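Local structure of protein argonaute 5 (Arabidopsis thaliana, 4G0O) at residues 13-18 and 74-79; 42-47 and 126-131; 50-55 and 67-72; 61-66 and 94-99. The protein probably recognises the 5' end of small RNAs with its MID domain, whose nucleotide specificity loop sorts them for gene regulation. All coordinates share one frame; numbering follows the deposited sequence.

Interaction 1. Residues 13-18 and 74-79; sequences SWTCVS and PGLQLL
Leu79 pushes its CD2 methyl against Val17, and at 3.3 Å from Val17 CG2 the pair is tighter than an ordinary van der Waals contact. The other branch joins in, Leu79 CD1 lying 3.7 Å from Val17 CG2, so both ends of the leucine fork meet one valine methyl. A first torsion of -143° holds Leu79 off a staggered position, consistent with a cramped fit. Thr15 lies alongside, its side chain pointing the same way, with Thr15 CG2 3.9 Å from Leu79 CD2; its hydroxyl is bonded to Ile52 O. Beneath them Thr15 N bonds to Leu78 O at 3.3 Å. Strands 7-18 and 78-82 are here parallel neighbours in the central sheet of the Rossmann-like MID fold. Helix 62-72 packs on the face bearing Val17 and Leu79, and Trp14, on the other face, rests on helix 27-42. Toward Ser13 the character changes: side chains are partly exposed and polar groups do more of the work. Ser13 N bonds to Gln77 OE1 at 3.0 Å, approaching from 38° above the amide carbonyl plane, and Thr12 N is a second donor to that oxygen, which pins the glutamine end. In return Gln77 N bonds to Ser13 O at 2.7 Å. Ser13 OG, swung opposite its own backbone N (chi1 -167°), lies 3.3 Å from Leu76 CA, beside the solvent-exposed Gly75.

Interaction 2. Residues 42-47 and 126-131; sequences KGMEFK and LKINVK. With SO4 (sulfate ion), chain C.
Met44 and Asn129 slide past each other in opposite directions in van der Waals contact. Met44 CG comes within 3.6 Å of Asn129 OD1, and Met44 SD lies 3.9 Å from Asn129 CB. The apolar pairs centre on Ile128: a bend at the last methionine torsion (chi3 80°) brings Met44 CE to 4.1 Å from Ile128 CG2. That same isoleucine methyl stands at the edge of the Phe46 ring, 4.3 Å from Phe46 CZ, so one helix residue serves two partners. Lys42 crosses Leu126 at about a right angle, Lys42 NZ being 4.0 Å from Leu126 CD2. The polar ends are satisfied from outside: Lys42 NZ by Lys3 O, Asn129 OD1 by Ala9 N, and Asn129 ND2 by Asn7 O and Asn136 OD1, which ties the buried amide to the N- and C-terminal parts of the chain. Farther along the helix, Lys131 NZ bonds to sulfate O3 at 2.8 Å and, weakly, to O2. Lys94 approaches the same anion, which probably came from the crystallisation liquor. Two lysines from separate helices gathered round a tetrahedral anion are consistent with the pocket in which Argonaute MID domains hold the 5' phosphate of a guide RNA.

Interaction 3. Residues 50-55 and 67-72; sequences PAIPFI and LDIHKR
Ile52 and Arg72 mark the closest approach of the two backbones, their CA atoms 7.7 Å apart, where the irregular run 50-55 passes the C-terminal part of helix 62-72. Ile55 and Ile69 reach toward each other tip to tip: Ile55 CG1 stands 3.6 Å from Ile69 CD1, and Ile55 CD1 lies equally near Ile69 CG1. Ile52 comes in beside them. Its CG1 branch takes the crowded position between backbone N and carbonyl carbon (chi1 57°), and the CD1 methyl at its end sits 4.0 Å from Ile69 CG1 and 3.5 Å from Arg72 NH2. The loop feeds strand 55-56, which is followed by helix 62-72, so the contact joins the start of a beta-alpha unit of the Rossmann-like fold to the far part of its helix. Ile52 O, bonded to Thr15 OG1, fastens the loop to the central strand. On the more exposed side Ile55 CG2 meets the guanidinium edge, 4.0 Å from Arg72 NH1. Replacing Ile55 with an alanine would probably leave Ile69 to Val17 and Ile52 and open a gap beside the arginine. One turn back, Asp68 fixes that arginine in a salt bridge, with Asp68 OD1 2.9 Å from Arg72 NE; the same oxygen takes a bond from NH1, met from 44° above the carboxylate plane. A water also bonded to Arg72 NH1 donates to Pro53 O, linking helix and loop.

Interaction 4. Residues 61-66 and 94-99; sequences HIEEAL and KRICET. With SO4 (sulfate ion), chain C.
A helix-helix interface at one side of the MID domain gathers Ile62, Glu63 and Leu66 of helix 62-72 around Ile96 of helix 90-101. The two segments run nearly parallel, crossing at -27°, and their axes come no nearer than 10.7 Å, so branched side chains must span the gap. Leu66 does most of this: its CD2 methyl lies 3.8 Å from Ile96 CG2, while its CG is 4.0 Å from Cys97 SG. A nearly eclipsed second torsion (chi2 7°) is consistent with a constrained fit. An alanine at this place is likely to open a gap beside Ile96 CG2 and take one apolar neighbour from the cysteine sulfur. In the Rossmann-like order of the chain, strand 78-82 comes between these helices, and Leu66 also packs on its Leu79. Farther toward the N-terminal end Ile62 CG2 touches Ile96 CD1 at 3.9 Å, and Glu63 passes the same methyl at about a right angle, Glu63 CG lying 4.1 Å from Ile96 CD1. The glutamate carboxylate has a long, weak ion pair with Lys92. Away from this interface, Lys94 NZ bonds weakly to sulfate O2 and, in a long salt bridge, to Glu98 OE2, 3.4 Å each, and it hydrogen-bonds to Ser105 OG.

In the fold
Interactions 1 and 3 are near neighbours, their centres about 6 Å apart, joined where Val17 meets Ile69; the segments of interaction 3 lie within the loop that interaction 1 closes. Helix 62-72 serves interaction 4 with its first turns and interaction 3 with its last, and Leu79 touches Leu66 to tie interactions 1 and 4. On the other flank, interaction 2 shares the parallel sheet with interaction 1 through neighbouring strands 7-18 and 45-46. Interactions 2 and 4 have centres about 22 Å apart, on opposite sides of the chain's centre, yet Lys131 and Lys94 converge on one sulfate. The sheet and its helices thus bring distant segments to a probable 5' phosphate site.

Interaction 1. Residues 13-18 and 74-79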
loop_
_atom_site.group_PDB
_atom_site.type_symbol
_atom_site.label_atom_id
_atom_site.label_comp_id
_atom_site.label_asym_id
_atom_site.label_seq_id
_atom_site.Cartn_x
_atom_site.Cartn_y
_atom_site.Cartn_z
ATOM N N SER A 13 -2.123 8.653 -8.191
ATOM C CA SER A 13 -0.813 8.836 -7.583
ATOM C C SER A 13 -0.583 7.830 -6.447
ATOM O O SER A 13 -1.215 7.905 -5.400
ATOM C CB SER A 13 -0.689 10.271 -7.060
ATOM O OG SER A 13 0.651 10.584 -6.729
ATOM N N TRP A 14 0.308 6.876 -6.668
ATOM C CA TRP A 14 0.569 5.835 -5.679
ATOM C C TRP A 14 1.996 5.327 -5.870
ATOM O O TRP A 14 2.583 5.508 -6.933
ATOM C CB TRP A 14 -0.437 4.673 -5.811
ATOM C CG TRP A 14 -0.220 3.874 -7.066
ATOM C CD1 TRP A 14 -0.776 4.099 -8.290
ATOM C CD2 TRP A 14 0.654 2.741 -7.227
ATOM N NE1 TRP A 14 -0.307 3.175 -9.202
ATOM C CE2 TRP A 14 0.571 2.336 -8.571
ATOM C CE3 TRP A 14 1.491 2.035 -6.360
ATOM C CZ2 TRP A 14 1.296 1.268 -9.065
ATOM C CZ3 TRP A 14 2.203 0.976 -6.855
ATOM C CH2 TRP A 14 2.101 0.598 -8.193
ATOM N N THR A 15 2.559 4.717 -4.835
ATOM C CA THR A 15 3.831 4.018 -4.971
ATOM C C THR A 15 4.020 3.071 -3.801
ATOM O O THR A 15 3.157 2.971 -2.927
ATOM C CB THR A 15 5.041 4.977 -5.105
ATOM O OG1 THR A 15 6.210 4.226 -5.453
ATOM C CG2 THR A 15 5.283 5.738 -3.812
ATOM N N CYS A 16 5.149 2.378 -3.788
ATOM C CA CYS A 16 5.377 1.328 -2.814
ATOM C C CYS A 16 6.716 1.513 -2.127
ATOM O O CYS A 16 7.716 1.837 -2.780
ATOM C CB CYS A 16 5.365 -0.014 -3.516
ATOM S SG CYS A 16 5.761 -1.412 -2.467
ATOM N N VAL A 17 6.731 1.299 -0.813
ATOM C CA VAL A 17 7.975 1.298 -0.053
ATOM C C VAL A 17 8.100 0.003 0.694
ATOM O O VAL A 17 7.121 -0.494 1.269
ATOM C CB VAL A 17 8.012 2.411 0.999
ATOM C CG1 VAL A 17 9.431 2.630 1.505
ATOM C CG2 VAL A 17 7.512 3.657 0.405
ATOM N N SER A 18 9.314 -0.531 0.711
ATOM C CA SER A 18 9.581 -1.745 1.452
ATOM C C SER A 18 10.670 -1.550 2.494
ATOM O O SER A 18 11.785 -1.131 2.178
ATOM C CB SER A 18 9.978 -2.870 0.498
ATOM O OG SER A 18 10.472 -3.963 1.238
ATOM N N PRO A 74 4.229 15.088 -3.491
ATOM C CA PRO A 74 3.274 15.807 -2.648
ATOM C C PRO A 74 1.827 15.423 -2.939
ATOM O O PRO A 74 0.959 15.646 -2.090
ATOM C CB PRO A 74 3.491 17.266 -3.048
ATOM C CG PRO A 74 4.131 17.209 -4.408
ATOM C CD PRO A 74 4.960 15.990 -4.405
ATOM N N GLY A 75 1.570 14.864 -4.118
ATOM C CA GLY A 75 0.211 14.539 -4.505
ATOM C C GLY A 75 -0.211 13.091 -4.284
ATOM O O GLY A 75 -1.347 12.730 -4.626
ATOM N N LEU A 76 0.696 12.279 -3.737
ATOM C CA LEU A 76 0.455 10.849 -3.488
ATOM C C LEU A 76 -0.932 10.617 -2.909
ATOM O O LEU A 76 -1.295 11.223 -1.906
ATOM C CB LEU A 76 1.474 10.292 -2.488
ATOM C CG LEU A 76 2.534 9.266 -2.906
ATOM C CD1 LEU A 76 2.713 8.193 -1.831
ATOM C CD2 LEU A 76 2.268 8.621 -4.262
ATOM N N GLN A 77 -1.698 9.738 -3.543
ATOM C CA GLN A 77 -3.023 9.388 -3.060
ATOM C C GLN A 77 -2.962 8.140 -2.190
ATOM O O GLN A 77 -3.901 7.845 -1.454
ATOM C CB GLN A 77 -3.971 9.174 -4.246
ATOM C CG GLN A 77 -4.345 10.472 -4.971
ATOM C CD GLN A 77 -5.100 10.245 -6.283
ATOM O OE1 GLN A 77 -4.799 9.325 -7.050
ATOM N NE2 GLN A 77 -6.070 11.104 -6.550
ATOM N N LEU A 78 -1.852 7.407 -2.275
ATOM C CA LEU A 78 -1.725 6.126 -1.564
ATOM C C LEU A 78 -0.276 5.652 -1.520
ATOM O O LEU A 78 0.413 5.678 -2.530
ATOM C CB LEU A 78 -2.584 5.044 -2.244
ATOM C CG LEU A 78 -2.609 3.640 -1.626
ATOM C CD1 LEU A 78 -3.359 3.648 -0.288
ATOM C CD2 LEU A 78 -3.217 2.605 -2.576
ATOM N N LEU A 79 0.180 5.215 -0.350
ATOM C CA LEU A 79 1.497 4.597 -0.226
ATOM C C LEU A 79 1.293 3.178 0.217
ATOM O O LEU A 79 0.706 2.945 1.280
ATOM C CB LEU A 79 2.335 5.278 0.853
ATOM C CG LEU A 79 3.839 5.422 0.582
ATOM C CD1 LEU A 79 4.646 5.515 1.888
ATOM C CD2 LEU A 79 4.359 4.329 -0.328
#

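Interaction 2. Residues 42-47 and 126-131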
loop_
_atom_site.group_PDB
_atom_site.type_symbol
_atom_site.label_atom_id
_atom_site.label_comp_id
_atom_site.label_asym_id
_atom_site.label_seq_id
_atom_site.Cartn_x
_atom_site.Cartn_y
_atom_site.Cartn_z
ATOM N N LYS A 42 -12.472 -5.409 -8.579
ATOM C CA LYS A 42 -13.566 -5.172 -7.635
ATOM C C LYS A 42 -14.255 -3.819 -7.822
ATOM O O LYS A 42 -15.304 -3.577 -7.224
ATOM C CB LYS A 42 -13.113 -5.367 -6.187
ATOM C CG LYS A 42 -12.663 -6.795 -5.873
ATOM C CD LYS A 42 -12.512 -7.035 -4.374
ATOM C CE LYS A 42 -13.659 -7.897 -3.827
ATOM N NZ LYS A 42 -14.925 -7.136 -3.654
ATOM N N GLY A 43 -13.681 -2.949 -8.653
ATOM C CA GLY A 43 -14.363 -1.723 -9.036
ATOM C C GLY A 43 -13.537 -0.452 -9.005
ATOM O O GLY A 43 -14.014 0.604 -9.431
ATOM N N MET A 44 -12.308 -0.532 -8.505
ATOM C CA MET A 44 -11.442 0.650 -8.456
ATOM C C MET A 44 -10.824 0.906 -9.812
ATOM O O MET A 44 -10.874 0.043 -10.699
ATOM C CB MET A 44 -10.325 0.486 -7.427
ATOM C CG MET A 44 -10.816 0.402 -5.999
ATOM S SD MET A 44 -9.444 0.481 -4.844
ATOM C CE MET A 44 -9.140 2.260 -4.825
ATOM N N GLU A 45 -10.266 2.102 -9.970
ATOM C CA GLU A 45 -9.438 2.418 -11.125
ATOM C C GLU A 45 -8.059 2.864 -10.640
ATOM O O GLU A 45 -7.948 3.690 -9.740
ATOM C CB GLU A 45 -10.080 3.504 -11.985
ATOM C CG GLU A 45 -9.539 3.510 -13.403
ATOM C CD GLU A 45 -9.918 4.751 -14.190
ATOM O OE1 GLU A 45 -11.016 5.317 -13.949
ATOM O OE2 GLU A 45 -9.092 5.156 -15.050
ATOM N N PHE A 46 -7.008 2.288 -11.214
ATOM C CA PHE A 46 -5.648 2.593 -10.799
ATOM C C PHE A 46 -4.809 2.919 -12.010
ATOM O O PHE A 46 -4.863 2.196 -13.000
ATOM C CB PHE A 46 -5.019 1.365 -10.145
ATOM C CG PHE A 46 -4.906 1.443 -8.652
ATOM C CD1 PHE A 46 -3.728 1.882 -8.055
ATOM C CD2 PHE A 46 -5.954 1.037 -7.844
ATOM C CE1 PHE A 46 -3.615 1.931 -6.695
ATOM C CE2 PHE A 46 -5.842 1.096 -6.467
ATOM C CZ PHE A 46 -4.672 1.538 -5.894
ATOM N N LYS A 47 -4.019 3.989 -11.925
ATOM C CA LYS A 47 -2.963 4.206 -12.895
ATOM C C LYS A 47 -1.940 3.102 -12.692
ATOM O O LYS A 47 -1.514 2.866 -11.568
ATOM C CB LYS A 47 -2.315 5.563 -12.671
ATOM C CG LYS A 47 -1.452 6.051 -13.808
ATOM C CD LYS A 47 -1.095 7.520 -13.575
ATOM C CE LYS A 47 -0.162 8.065 -14.652
ATOM N NZ LYS A 47 1.192 7.472 -14.542
ATOM N N LEU A 126 -10.202 -3.938 -0.398
ATOM C CA LEU A 126 -11.380 -3.255 0.141
ATOM C C LEU A 126 -10.957 -2.204 1.168
ATOM O O LEU A 126 -11.555 -1.127 1.242
ATOM C CB LEU A 126 -12.327 -4.259 0.785
ATOM C CG LEU A 126 -13.072 -5.198 -0.167
ATOM C CD1 LEU A 126 -13.566 -6.432 0.589
ATOM C CD2 LEU A 126 -14.234 -4.458 -0.827
ATOM N N LYS A 127 -9.930 -2.529 1.957
ATOM C CA LYS A 127 -9.347 -1.572 2.897
ATOM C C LYS A 127 -8.807 -0.368 2.142
ATOM O O LYS A 127 -9.035 0.761 2.536
ATOM C CB LYS A 127 -8.229 -2.219 3.718
ATOM C CG LYS A 127 -8.678 -3.382 4.614
ATOM C CD LYS A 127 -7.458 -4.129 5.137
ATOM C CE LYS A 127 -7.825 -5.225 6.130
ATOM N NZ LYS A 127 -6.597 -5.946 6.614
ATOM N N ILE A 128 -8.104 -0.619 1.040
ATOM C CA ILE A 128 -7.587 0.462 0.204
ATOM C C ILE A 128 -8.693 1.322 -0.418
ATOM O O ILE A 128 -8.541 2.527 -0.521
ATOM C CB ILE A 128 -6.627 -0.083 -0.890
ATOM C CG1 ILE A 128 -5.253 -0.401 -0.288
ATOM C CG2 ILE A 128 -6.457 0.908 -2.028
ATOM C CD1 ILE A 128 -4.406 -1.262 -1.194
ATOM N N ASN A 129 -9.807 0.711 -0.824
ATOM C CA ASN A 129 -10.917 1.471 -1.423
ATOM C C ASN A 129 -11.509 2.512 -0.482
ATOM O O ASN A 129 -11.727 3.645 -0.877
ATOM C CB ASN A 129 -12.035 0.546 -1.924
ATOM C CG ASN A 129 -13.118 1.301 -2.692
ATOM O OD1 ASN A 129 -12.820 2.126 -3.545
ATOM N ND2 ASN A 129 -14.381 1.027 -2.374
ATOM N N VAL A 130 -11.763 2.140 0.764
ATOM C CA VAL A 130 -12.255 3.115 1.730
ATOM C C VAL A 130 -11.230 4.211 2.088
ATOM O O VAL A 130 -11.594 5.380 2.169
ATOM C CB VAL A 130 -12.780 2.441 2.982
ATOM C CG1 VAL A 130 -12.049 1.168 3.195
ATOM C CG2 VAL A 130 -12.641 3.359 4.199
ATOM N N LYS A 131 -9.961 3.835 2.272
ATOM C CA LYS A 131 -8.901 4.793 2.578
ATOM C C LYS A 131 -8.727 5.847 1.495
ATOM O O LYS A 131 -8.251 6.950 1.767
ATOM C CB LYS A 131 -7.558 4.074 2.786
ATOM C CG LYS A 131 -7.441 3.401 4.124
ATOM C CD LYS A 131 -6.142 2.648 4.264
ATOM C CE LYS A 131 -6.166 1.825 5.528
ATOM N NZ LYS A 131 -4.846 1.831 6.175
HETATM S S SO4 C . -4.249 -1.041 7.997
HETATM O O1 SO4 C . -3.807 -2.430 8.165
HETATM O O2 SO4 C . -3.047 -0.167 7.945
HETATM O O3 SO4 C . -5.077 -0.922 6.785
HETATM O O4 SO4 C . -5.110 -0.657 9.126
#

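Interaction 3. Residues 50-55 and 67-72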
loop_
_atom_site.group_PDB
_atom_site.type_symbol
_atom_site.label_atom_id
_atom_site.label_comp_id
_atom_site.label_asym_id
_atom_site.label_seq_id
_atom_site.Cartn_x
_atom_site.Cartn_y
_atom_site.Cartn_z
ATOM N N PRO A 50 3.472 3.751 -10.992
ATOM C CA PRO A 50 3.522 4.471 -9.725
ATOM C C PRO A 50 3.999 5.899 -9.992
ATOM O O PRO A 50 4.633 6.134 -11.018
ATOM C CB PRO A 50 4.559 3.676 -8.923
ATOM C CG PRO A 50 5.494 3.186 -9.943
ATOM C CD PRO A 50 4.645 2.879 -11.168
ATOM N N ALA A 51 3.694 6.836 -9.102
ATOM C CA ALA A 51 4.030 8.230 -9.343
ATOM C C ALA A 51 5.535 8.507 -9.189
ATOM O O ALA A 51 6.066 9.470 -9.746
ATOM C CB ALA A 51 3.224 9.114 -8.420
ATOM N N ILE A 52 6.214 7.672 -8.411
ATOM C CA ILE A 52 7.676 7.668 -8.344
ATOM C C ILE A 52 8.086 6.201 -8.252
ATOM O O ILE A 52 7.264 5.364 -7.871
ATOM C CB ILE A 52 8.221 8.457 -7.120
ATOM C CG1 ILE A 52 7.643 7.898 -5.821
ATOM C CG2 ILE A 52 7.947 9.959 -7.259
ATOM C CD1 ILE A 52 8.351 8.399 -4.569
ATOM N N PRO A 53 9.338 5.875 -8.619
ATOM C CA PRO A 53 9.782 4.474 -8.604
ATOM C C PRO A 53 9.659 3.844 -7.216
ATOM O O PRO A 53 9.745 4.564 -6.229
ATOM C CB PRO A 53 11.268 4.586 -8.977
ATOM C CG PRO A 53 11.364 5.845 -9.762
ATOM C CD PRO A 53 10.394 6.780 -9.115
ATOM N N PHE A 54 9.482 2.528 -7.139
ATOM C CA PHE A 54 9.424 1.863 -5.842
ATOM C C PHE A 54 10.736 2.069 -5.099
ATOM O O PHE A 54 11.796 2.208 -5.715
ATOM C CB PHE A 54 9.155 0.361 -5.988
ATOM C CG PHE A 54 7.745 0.028 -6.382
ATOM C CD1 PHE A 54 7.303 -1.289 -6.363
ATOM C CD2 PHE A 54 6.855 1.028 -6.778
ATOM C CE1 PHE A 54 5.996 -1.607 -6.729
ATOM C CE2 PHE A 54 5.551 0.716 -7.145
ATOM C CZ PHE A 54 5.126 -0.605 -7.120
ATOM N N ILE A 55 10.658 2.077 -3.775
ATOM C CA ILE A 55 11.828 2.267 -2.944
ATOM C C ILE A 55 11.982 1.079 -1.995
ATOM O O ILE A 55 11.007 0.579 -1.431
ATOM C CB ILE A 55 11.736 3.589 -2.142
ATOM C CG1 ILE A 55 10.278 4.001 -1.934
ATOM C CG2 ILE A 55 12.436 4.713 -2.870
ATOM C CD1 ILE A 55 9.662 4.876 -3.073
ATOM N N LEU A 67 9.673 10.730 4.547
ATOM C CA LEU A 67 9.715 12.165 4.263
ATOM C C LEU A 67 10.229 12.424 2.852
ATOM O O LEU A 67 9.811 13.371 2.198
ATOM C CB LEU A 67 10.536 12.935 5.301
ATOM C CG LEU A 67 10.580 14.453 5.045
ATOM C CD1 LEU A 67 9.240 15.098 5.361
ATOM C CD2 LEU A 67 11.713 15.131 5.815
ATOM N N ASP A 68 11.116 11.566 2.367
ATOM C CA ASP A 68 11.616 11.710 0.999
ATOM C C ASP A 68 10.482 11.480 0.003
ATOM O O ASP A 68 10.272 12.264 -0.924
ATOM C CB ASP A 68 12.745 10.711 0.738
ATOM C CG ASP A 68 13.275 10.779 -0.682
ATOM O OD1 ASP A 68 13.453 9.703 -1.294
ATOM O OD2 ASP A 68 13.538 11.897 -1.182
ATOM N N ILE A 69 9.741 10.399 0.211
ATOM C CA ILE A 69 8.654 10.030 -0.701
ATOM C C ILE A 69 7.606 11.125 -0.729
ATOM O O ILE A 69 7.088 11.490 -1.783
ATOM C CB ILE A 69 8.031 8.719 -0.258
ATOM C CG1 ILE A 69 8.921 7.576 -0.732
ATOM C CG2 ILE A 69 6.623 8.564 -0.820
ATOM C CD1 ILE A 69 9.112 6.544 0.275
ATOM N N HIS A 70 7.336 11.667 0.450
ATOM C CA HIS A 70 6.358 12.720 0.613
ATOM C C HIS A 70 6.737 14.004 -0.106
ATOM O O HIS A 70 5.863 14.677 -0.639
ATOM C CB HIS A 70 6.136 13.016 2.088
ATOM C CG HIS A 70 5.250 14.191 2.331
ATOM N ND1 HIS A 70 3.969 14.271 1.833
ATOM C CD2 HIS A 70 5.466 15.348 3.008
ATOM C CE1 HIS A 70 3.424 15.415 2.209
ATOM N NE2 HIS A 70 4.318 16.089 2.921
ATOM N N LYS A 71 8.026 14.356 -0.111
ATOM C CA LYS A 71 8.448 15.618 -0.741
ATOM C C LYS A 71 8.564 15.486 -2.251
ATOM O O LYS A 71 8.365 16.458 -2.985
ATOM C CB LYS A 71 9.758 16.158 -0.147
ATOM C CG LYS A 71 9.634 16.542 1.316
ATOM C CD LYS A 71 10.837 17.321 1.829
ATOM C CE LYS A 71 10.558 17.801 3.244
ATOM N NZ LYS A 71 11.583 18.761 3.737
ATOM N N ARG A 72 8.865 14.273 -2.704
ATOM C CA ARG A 72 9.032 13.996 -4.127
ATOM C C ARG A 72 7.703 13.657 -4.747
ATOM O O ARG A 72 7.587 13.593 -5.967
ATOM C CB ARG A 72 10.010 12.839 -4.356
ATOM C CG ARG A 72 11.403 13.110 -3.793
ATOM C CD ARG A 72 12.467 12.217 -4.415
ATOM N NE ARG A 72 12.539 10.893 -3.800
ATOM C CZ ARG A 72 12.013 9.801 -4.343
ATOM N NH1 ARG A 72 12.125 8.634 -3.730
ATOM N NH2 ARG A 72 11.371 9.875 -5.502
HETATM O O HOH W 1 11.251 7.028 -5.467
#

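Interaction 4. Residues 61-66 and 94-99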
loop_
_atom_site.group_PDB
_atom_site.type_symbol
_atom_site.label_atom_id
_atom_site.label_comp_id
_atom_site.label_asym_id
_atom_site.label_seq_id
_atom_site.Cartn_x
_atom_site.Cartn_y
_atom_site.Cartn_z
ATOM N N HIS A 61 15.895 3.468 8.139
ATOM C CA HIS A 61 15.671 4.629 7.285
ATOM C C HIS A 61 14.187 5.015 7.164
ATOM O O HIS A 61 13.793 5.626 6.166
ATOM C CB HIS A 61 16.215 4.360 5.878
ATOM C CG HIS A 61 17.703 4.448 5.767
ATOM N ND1 HIS A 61 18.335 5.404 4.994
ATOM C CD2 HIS A 61 18.689 3.701 6.317
ATOM C CE1 HIS A 61 19.643 5.243 5.085
ATOM N NE2 HIS A 61 19.882 4.210 5.875
ATOM N N ILE A 62 13.368 4.660 8.154
ATOM C CA ILE A 62 11.908 4.890 8.062
ATOM C C ILE A 62 11.568 6.387 7.993
ATOM O O ILE A 62 10.886 6.841 7.079
ATOM C CB ILE A 62 11.142 4.214 9.237
ATOM C CG1 ILE A 62 11.019 2.706 9.001
ATOM C CG2 ILE A 62 9.748 4.809 9.420
ATOM C CD1 ILE A 62 10.697 1.918 10.246
ATOM N N GLU A 63 12.064 7.152 8.958
ATOM C CA GLU A 63 11.797 8.585 8.993
ATOM C C GLU A 63 12.255 9.249 7.688
ATOM O O GLU A 63 11.486 9.970 7.060
ATOM C CB GLU A 63 12.457 9.232 10.222
ATOM C CG GLU A 63 11.960 8.709 11.588
ATOM C CD GLU A 63 12.676 7.440 12.071
ATOM O OE1 GLU A 63 12.681 7.190 13.295
ATOM O OE2 GLU A 63 13.225 6.678 11.243
ATOM N N GLU A 64 13.492 8.956 7.275
ATOM C CA GLU A 64 14.090 9.476 6.033
ATOM C C GLU A 64 13.307 9.141 4.759
ATOM O O GLU A 64 13.041 10.025 3.945
ATOM C CB GLU A 64 15.538 8.956 5.874
ATOM C CG GLU A 64 16.288 9.498 4.646
ATOM C CD GLU A 64 16.771 8.421 3.656
ATOM O OE1 GLU A 64 15.951 7.564 3.239
ATOM O OE2 GLU A 64 17.982 8.447 3.284
ATOM N N ALA A 65 12.982 7.858 4.577
ATOM C CA ALA A 65 12.296 7.380 3.370
ATOM C C ALA A 65 10.913 7.989 3.233
ATOM O O ALA A 65 10.538 8.469 2.172
ATOM C CB ALA A 65 12.180 5.860 3.390
ATOM N N LEU A 66 10.158 7.974 4.321
ATOM C CA LEU A 66 8.792 8.473 4.287
ATOM C C LEU A 66 8.797 9.956 3.916
ATOM O O LEU A 66 8.038 10.392 3.051
ATOM C CB LEU A 66 8.130 8.248 5.650
ATOM C CG LEU A 66 7.160 7.076 5.866
ATOM C CD1 LEU A 66 7.063 6.084 4.674
ATOM C CD2 LEU A 66 7.478 6.353 7.167
ATOM N N LYS A 94 2.576 4.585 10.950
ATOM C CA LYS A 94 1.242 5.150 10.769
ATOM C C LYS A 94 1.225 6.581 11.250
ATOM O O LYS A 94 0.650 7.455 10.598
ATOM C CB LYS A 94 0.202 4.360 11.542
ATOM C CG LYS A 94 -0.036 2.974 10.995
ATOM C CD LYS A 94 -1.246 2.940 10.075
ATOM C CE LYS A 94 -0.857 2.923 8.592
ATOM N NZ LYS A 94 -2.058 3.083 7.702
ATOM N N ARG A 95 1.848 6.799 12.406
ATOM C CA ARG A 95 1.981 8.129 12.982
ATOM C C ARG A 95 2.621 9.078 11.961
ATOM O O ARG A 95 2.111 10.162 11.700
ATOM C CB ARG A 95 2.807 8.075 14.285
ATOM C CG ARG A 95 3.293 9.451 14.756
ATOM C CD ARG A 95 4.127 9.411 16.032
ATOM N NE ARG A 95 5.400 8.705 15.869
ATOM C CZ ARG A 95 6.488 9.229 15.307
ATOM N NH1 ARG A 95 7.607 8.515 15.209
ATOM N NH2 ARG A 95 6.463 10.470 14.840
ATOM N N ILE A 96 3.718 8.649 11.356
ATOM C CA ILE A 96 4.440 9.506 10.419
ATOM C C ILE A 96 3.581 9.796 9.197
ATOM O O ILE A 96 3.474 10.940 8.747
ATOM C CB ILE A 96 5.760 8.858 9.985
ATOM C CG1 ILE A 96 6.754 8.870 11.146
ATOM C CG2 ILE A 96 6.337 9.571 8.758
ATOM C CD1 ILE A 96 7.964 7.974 10.917
ATOM N N CYS A 97 2.957 8.754 8.667
ATOM C CA CYS A 97 2.130 8.912 7.485
ATOM C C CYS A 97 0.861 9.697 7.774
ATOM O O CYS A 97 0.577 10.721 7.133
ATOM C CB CYS A 97 1.765 7.546 6.896
ATOM S SG CYS A 97 3.185 6.656 6.223
ATOM N N GLU A 98 0.088 9.204 8.731
ATOM C CA GLU A 98 -1.263 9.722 8.932
ATOM C C GLU A 98 -1.242 11.088 9.604
ATOM O O GLU A 98 -1.854 12.035 9.113
ATOM C CB GLU A 98 -2.109 8.723 9.726
ATOM C CG GLU A 98 -2.249 7.374 9.014
ATOM C CD GLU A 98 -3.040 6.342 9.817
ATOM O OE1 GLU A 98 -2.887 6.289 11.059
ATOM O OE2 GLU A 98 -3.812 5.580 9.192
ATOM N N THR A 99 -0.517 11.190 10.708
ATOM C CA THR A 99 -0.480 12.423 11.469
ATOM C C THR A 99 0.571 13.408 10.950
ATOM O O THR A 99 0.268 14.584 10.728
ATOM C CB THR A 99 -0.237 12.150 12.976
ATOM O OG1 THR A 99 1.063 11.583 13.154
ATOM C CG2 THR A 99 -1.265 11.184 13.521
HETATM S S SO4 C . -4.249 -1.041 7.997
HETATM O O1 SO4 C . -3.807 -2.430 8.165
HETATM O O2 SO4 C . -3.047 -0.167 7.945
HETATM O O3 SO4 C . -5.077 -0.922 6.785
HETATM O O4 SO4 C . -5.110 -0.657 9.126
#